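PDB 1WZZ: probable endoglucanase from Gluconacetobacter xylinus, which hydrolyses internal beta-1,4-glucosidic linkages in cellulose and carboxymethyl-cellulose as a secreted endoglucanase of glycoside hydrolase family 8. Local coordinates for residues R188-Q191 against V192-G196; I239-P242 against L243-W247. All blocks are in the same frame, centred on the assembly; numbering follows the deposited sequence.

Contact 1: residues R188-Q191 against V192-G196; sequences RWRQ and VMEDG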
# COMPACT_ATOMS: atom_id res chain seq x y z
N ARG A 188 -20.69 -2.73 5.34
CA ARG A 188 -19.76 -2.03 6.20
C ARG A 188 -18.59 -1.47 5.41
O ARG A 188 -17.99 -0.47 5.82
CB ARG A 188 -19.27 -2.97 7.31
CG ARG A 188 -20.34 -3.30 8.38
CD ARG A 188 -19.76 -4.19 9.49
NE ARG A 188 -19.43 -5.52 8.98
CZ ARG A 188 -18.61 -6.39 9.58
NH1 ARG A 188 -18.39 -7.57 9.00
NH2 ARG A 188 -18.00 -6.09 10.72
N TRP A 189 -18.27 -2.07 4.27
CA TRP A 189 -17.14 -1.58 3.48
C TRP A 189 -17.43 -0.22 2.91
O TRP A 189 -16.50 0.56 2.63
CB TRP A 189 -16.80 -2.53 2.33
CG TRP A 189 -16.01 -3.74 2.74
CD1 TRP A 189 -16.42 -5.05 2.67
CD2 TRP A 189 -14.69 -3.77 3.30
NE1 TRP A 189 -15.44 -5.88 3.15
CE2 TRP A 189 -14.37 -5.12 3.55
CE3 TRP A 189 -13.74 -2.78 3.62
CZ2 TRP A 189 -13.14 -5.51 4.10
CZ3 TRP A 189 -12.52 -3.16 4.17
CH2 TRP A 189 -12.23 -4.52 4.40
N ARG A 190 -18.72 0.08 2.74
CA ARG A 190 -19.08 1.39 2.19
C ARG A 190 -18.63 2.55 3.05
O ARG A 190 -17.97 3.46 2.54
CB ARG A 190 -20.60 1.49 1.97
CG ARG A 190 -21.02 2.82 1.35
CD ARG A 190 -22.53 2.88 1.10
NE ARG A 190 -23.00 1.69 0.40
CZ ARG A 190 -23.51 0.61 0.99
NH1 ARG A 190 -23.61 0.56 2.32
NH2 ARG A 190 -23.91 -0.42 0.26
N GLN A 191 -18.97 2.54 4.34
CA GLN A 191 -18.55 3.64 5.15
C GLN A 191 -17.05 3.65 5.28
O GLN A 191 -16.48 4.71 5.45
CB GLN A 191 -19.18 3.63 6.55
CG GLN A 191 -18.76 4.90 7.28
CD GLN A 191 -19.57 5.21 8.51
OE1 GLN A 191 -20.42 4.42 8.94
NE2 GLN A 191 -19.30 6.38 9.10
N VAL A 192 -16.41 2.48 5.26
CA VAL A 192 -14.95 2.48 5.36
C VAL A 192 -14.34 3.24 4.20
O VAL A 192 -13.44 4.08 4.40
CB VAL A 192 -14.37 1.06 5.38
CG1 VAL A 192 -12.81 1.14 5.33
CG2 VAL A 192 -14.82 0.36 6.68
N MSE A 193 -14.83 2.97 3.00
CA MSE A 193 -14.30 3.66 1.82
C MSE A 193 -14.67 5.14 1.82
O MSE A 193 -13.83 5.98 1.53
CB MSE A 193 -14.81 3.00 0.55
CG MSE A 193 -14.23 1.65 0.28
SE MSE A 193 -14.97 0.89 -1.34
CE MSE A 193 -16.45 -0.09 -0.58
N GLU A 194 -15.92 5.45 2.15
CA GLU A 194 -16.37 6.84 2.17
C GLU A 194 -15.63 7.65 3.21
O GLU A 194 -15.26 8.81 2.97
CB GLU A 194 -17.88 6.92 2.41
CG GLU A 194 -18.67 6.15 1.38
CD GLU A 194 -20.15 6.07 1.71
OE1 GLU A 194 -20.51 6.03 2.92
OE2 GLU A 194 -20.97 6.03 0.76
N ASP A 195 -15.38 7.07 4.38
CA ASP A 195 -14.66 7.82 5.38
C ASP A 195 -13.18 7.92 4.97
O ASP A 195 -12.51 8.87 5.32
CB ASP A 195 -14.81 7.20 6.78
CG ASP A 195 -16.10 7.66 7.48
OD1 ASP A 195 -16.63 8.74 7.11
OD2 ASP A 195 -16.58 6.96 8.40
N GLY A 196 -12.68 6.95 4.20
CA GLY A 196 -11.29 7.05 3.74
C GLY A 196 -11.17 8.28 2.85
O GLY A 196 -10.18 9.03 2.93
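Trp-189 and Met-193, a selenomethionine, meet one helical turn apart on the packed side of this contact. The methyl CE of Met-193 comes to 3.8 Å from CB of Trp-189 and also lies against the backbone carbonyl of that residue, a position it reaches because the chain folds back at its last torsion (chi3 -92°). Next to this pair, Val-192 turns its CB obliquely to the indole, 4.3 Å from CE3 of Trp-189. Outside the segments, helices 125-142 and 174-184 cover the indole, through residues such as Val-138 and Leu-177, and Leu-178 packs on Met-193. A second, polar grip lies round the helix. NE2 of Gln-191 donates to OD2 of Asp-195 at 2.9 Å, with the N-H bent to 138° and the donor meeting the syn side of the carboxylate from 27° out of its plane. The same OD2 also accepts the backbone N of Val-150, while OD1 forms a salt bridge with Arg-198, so both oxygens of this buried acid are satisfied. The solvent side is looser. Arg-190 and Glu-194 run alongside each other, but the touch is aliphatic to carboxylate, CG of Arg-190 to OE2 of Glu-194 at 3.3 Å. Arg-190 bends at chi3, leaving its NE 4.8 Å from OE2 of Glu-194, opposite charges near each other without a salt bridge. Beneath all these side chains run the i to i+4 backbone bonds, from the weak Val-192 N to Arg-188 O at 3.4 Å to the firm Asp-195 N to Gln-191 O at 2.8 Å. The pattern is that of an amphipathic alpha-helix, its apolar side turned to neighbouring helices, in the (alpha/alpha)6 barrel of glycoside hydrolase family 8.

Contact 2: residues I239-P242 against L243-W247; sequences IRVP and LYFYW
The Phe-245 ring has the carbonyl O of Val-241 at its edge, in the ring plane, 3.3 Å from CD1, and the methyl CG1 of Val-241 lies alongside at 4.1 Å from the same CD1. Tyr-244 is approached obliquely by the carbonyl O of Arg-240, while Tyr-246 has the carbonyl O of Leu-243 in plane at its edge. Arg-240 and Tyr-244 run side by side: CB of Arg-240 is 3.8 Å from CE1 of Tyr-244, and CD of Arg-240 reaches 3.9 Å from the phenol OH. The arginine chain, extended from CG to NE (chi3 -168°), carries the guanidinium out along Tyr-244. The guanidinium and ring planes are 34° apart, and NH1 makes a long, weak ion pair with Asp-237. Met-174 and Pro-175 of helix 174-184 pack on Tyr-244. With an alanine at Tyr-244, the aliphatic part of Arg-240 would probably lose its flat neighbour and be freer to turn. Backbone i to i+4 bonds, such as Tyr-244 N to Arg-240 O (2.9 Å, 168°), hold these turns of the buried helix 240-247 in the (alpha/alpha)6 barrel. The side chains meet mostly through carbon, which implies that the main chain fixes the turn while they shape its surroundings near the catalytic residues.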
# COMPACT_ATOMS: atom_id res chain seq x y z
N ILE A 239 3.33 8.60 0.12
CA ILE A 239 3.47 8.70 -1.34
C ILE A 239 2.44 7.79 -2.04
O ILE A 239 1.98 8.09 -3.15
CB ILE A 239 4.93 8.33 -1.76
CG1 ILE A 239 5.13 8.45 -3.29
CG2 ILE A 239 5.28 6.88 -1.34
CD1 ILE A 239 4.85 9.85 -3.85
N ARG A 240 2.03 6.70 -1.37
CA ARG A 240 1.07 5.80 -2.00
C ARG A 240 -0.37 6.28 -1.99
O ARG A 240 -1.18 5.78 -2.76
CB ARG A 240 1.15 4.40 -1.38
CG ARG A 240 2.47 3.70 -1.68
CD ARG A 240 2.49 2.24 -1.21
NE ARG A 240 3.86 1.74 -1.26
CZ ARG A 240 4.78 2.01 -0.33
NH1 ARG A 240 4.46 2.76 0.72
NH2 ARG A 240 6.03 1.57 -0.48
N VAL A 241 -0.69 7.24 -1.13
CA VAL A 241 -2.06 7.75 -1.06
C VAL A 241 -2.60 8.27 -2.40
O VAL A 241 -3.65 7.82 -2.87
CB VAL A 241 -2.18 8.83 0.05
CG1 VAL A 241 -3.58 9.49 0.01
CG2 VAL A 241 -1.96 8.16 1.41
N PRO A 242 -1.88 9.20 -3.08
CA PRO A 242 -2.42 9.67 -4.36
C PRO A 242 -2.54 8.55 -5.38
O PRO A 242 -3.48 8.53 -6.17
CB PRO A 242 -1.41 10.76 -4.81
CG PRO A 242 -0.17 10.44 -4.03
CD PRO A 242 -0.69 9.96 -2.68
N LEU A 243 -1.60 7.59 -5.32
CA LEU A 243 -1.64 6.47 -6.23
C LEU A 243 -2.88 5.58 -6.02
O LEU A 243 -3.61 5.30 -6.95
CB LEU A 243 -0.39 5.61 -6.07
CG LEU A 243 -0.38 4.43 -7.06
CD1 LEU A 243 -0.28 4.96 -8.48
CD2 LEU A 243 0.80 3.52 -6.74
N TYR A 244 -3.13 5.16 -4.79
CA TYR A 244 -4.25 4.26 -4.57
C TYR A 244 -5.60 4.91 -4.89
O TYR A 244 -6.51 4.28 -5.44
CB TYR A 244 -4.25 3.77 -3.12
CG TYR A 244 -3.23 2.70 -2.80
CD1 TYR A 244 -2.49 2.77 -1.61
CD2 TYR A 244 -3.02 1.61 -3.64
CE1 TYR A 244 -1.57 1.78 -1.26
CE2 TYR A 244 -2.09 0.59 -3.29
CZ TYR A 244 -1.38 0.69 -2.11
OH TYR A 244 -0.48 -0.28 -1.76
N PHE A 245 -5.75 6.19 -4.55
CA PHE A 245 -7.00 6.85 -4.84
C PHE A 245 -7.16 7.15 -6.34
O PHE A 245 -8.27 7.07 -6.86
CB PHE A 245 -7.14 8.09 -3.92
CG PHE A 245 -7.53 7.72 -2.50
CD1 PHE A 245 -6.59 7.19 -1.62
CD2 PHE A 245 -8.86 7.81 -2.10
CE1 PHE A 245 -6.97 6.74 -0.35
CE2 PHE A 245 -9.26 7.36 -0.82
CZ PHE A 245 -8.31 6.82 0.05
N TYR A 246 -6.06 7.44 -7.04
CA TYR A 246 -6.13 7.63 -8.50
C TYR A 246 -6.58 6.30 -9.14
O TYR A 246 -7.48 6.26 -9.96
CB TYR A 246 -4.74 8.03 -9.05
CG TYR A 246 -4.37 7.44 -10.42
CD1 TYR A 246 -3.59 6.27 -10.50
CD2 TYR A 246 -4.81 8.02 -11.61
CE1 TYR A 246 -3.25 5.71 -11.74
CE2 TYR A 246 -4.47 7.45 -12.87
CZ TYR A 246 -3.69 6.30 -12.91
OH TYR A 246 -3.37 5.70 -14.12
N TRP A 247 -5.94 5.22 -8.70
CA TRP A 247 -6.20 3.88 -9.22
C TRP A 247 -7.65 3.48 -9.07
O TRP A 247 -8.24 2.89 -9.99
CB TRP A 247 -5.26 2.94 -8.45
CG TRP A 247 -5.20 1.51 -8.79
CD1 TRP A 247 -6.02 0.77 -9.62
CD2 TRP A 247 -4.24 0.62 -8.26
NE1 TRP A 247 -5.62 -0.55 -9.62
CE2 TRP A 247 -4.53 -0.67 -8.79
CE3 TRP A 247 -3.17 0.77 -7.37
CZ2 TRP A 247 -3.78 -1.79 -8.46
CZ3 TRP A 247 -2.42 -0.36 -7.04
CH2 TRP A 247 -2.73 -1.62 -7.59

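Contacts 1 and 2 lie in series along the chain, with centres about 16 Å apart, and meet at one spot, where the carbonyl O of Gly-196 packs 4.1 Å from CZ of Phe-245. Helix 174-184 also joins them, since it packs on Trp-189 and Met-193 of contact 1 and on Tyr-244 and Phe-245 of contact 2. Their distances from the active site differ. The side chain of Tyr-244 is about 6 Å from that of Asp-106, the predicted nucleophile, and that of Arg-240 about 7 Å from that of Glu-49, the probable proton donor. The side chain of Trp-189 is about 12 Å from that of Asp-106. Contact 1 is the more peripheral, its centre about 17 Å from that of the chain against about 9 Å for contact 2.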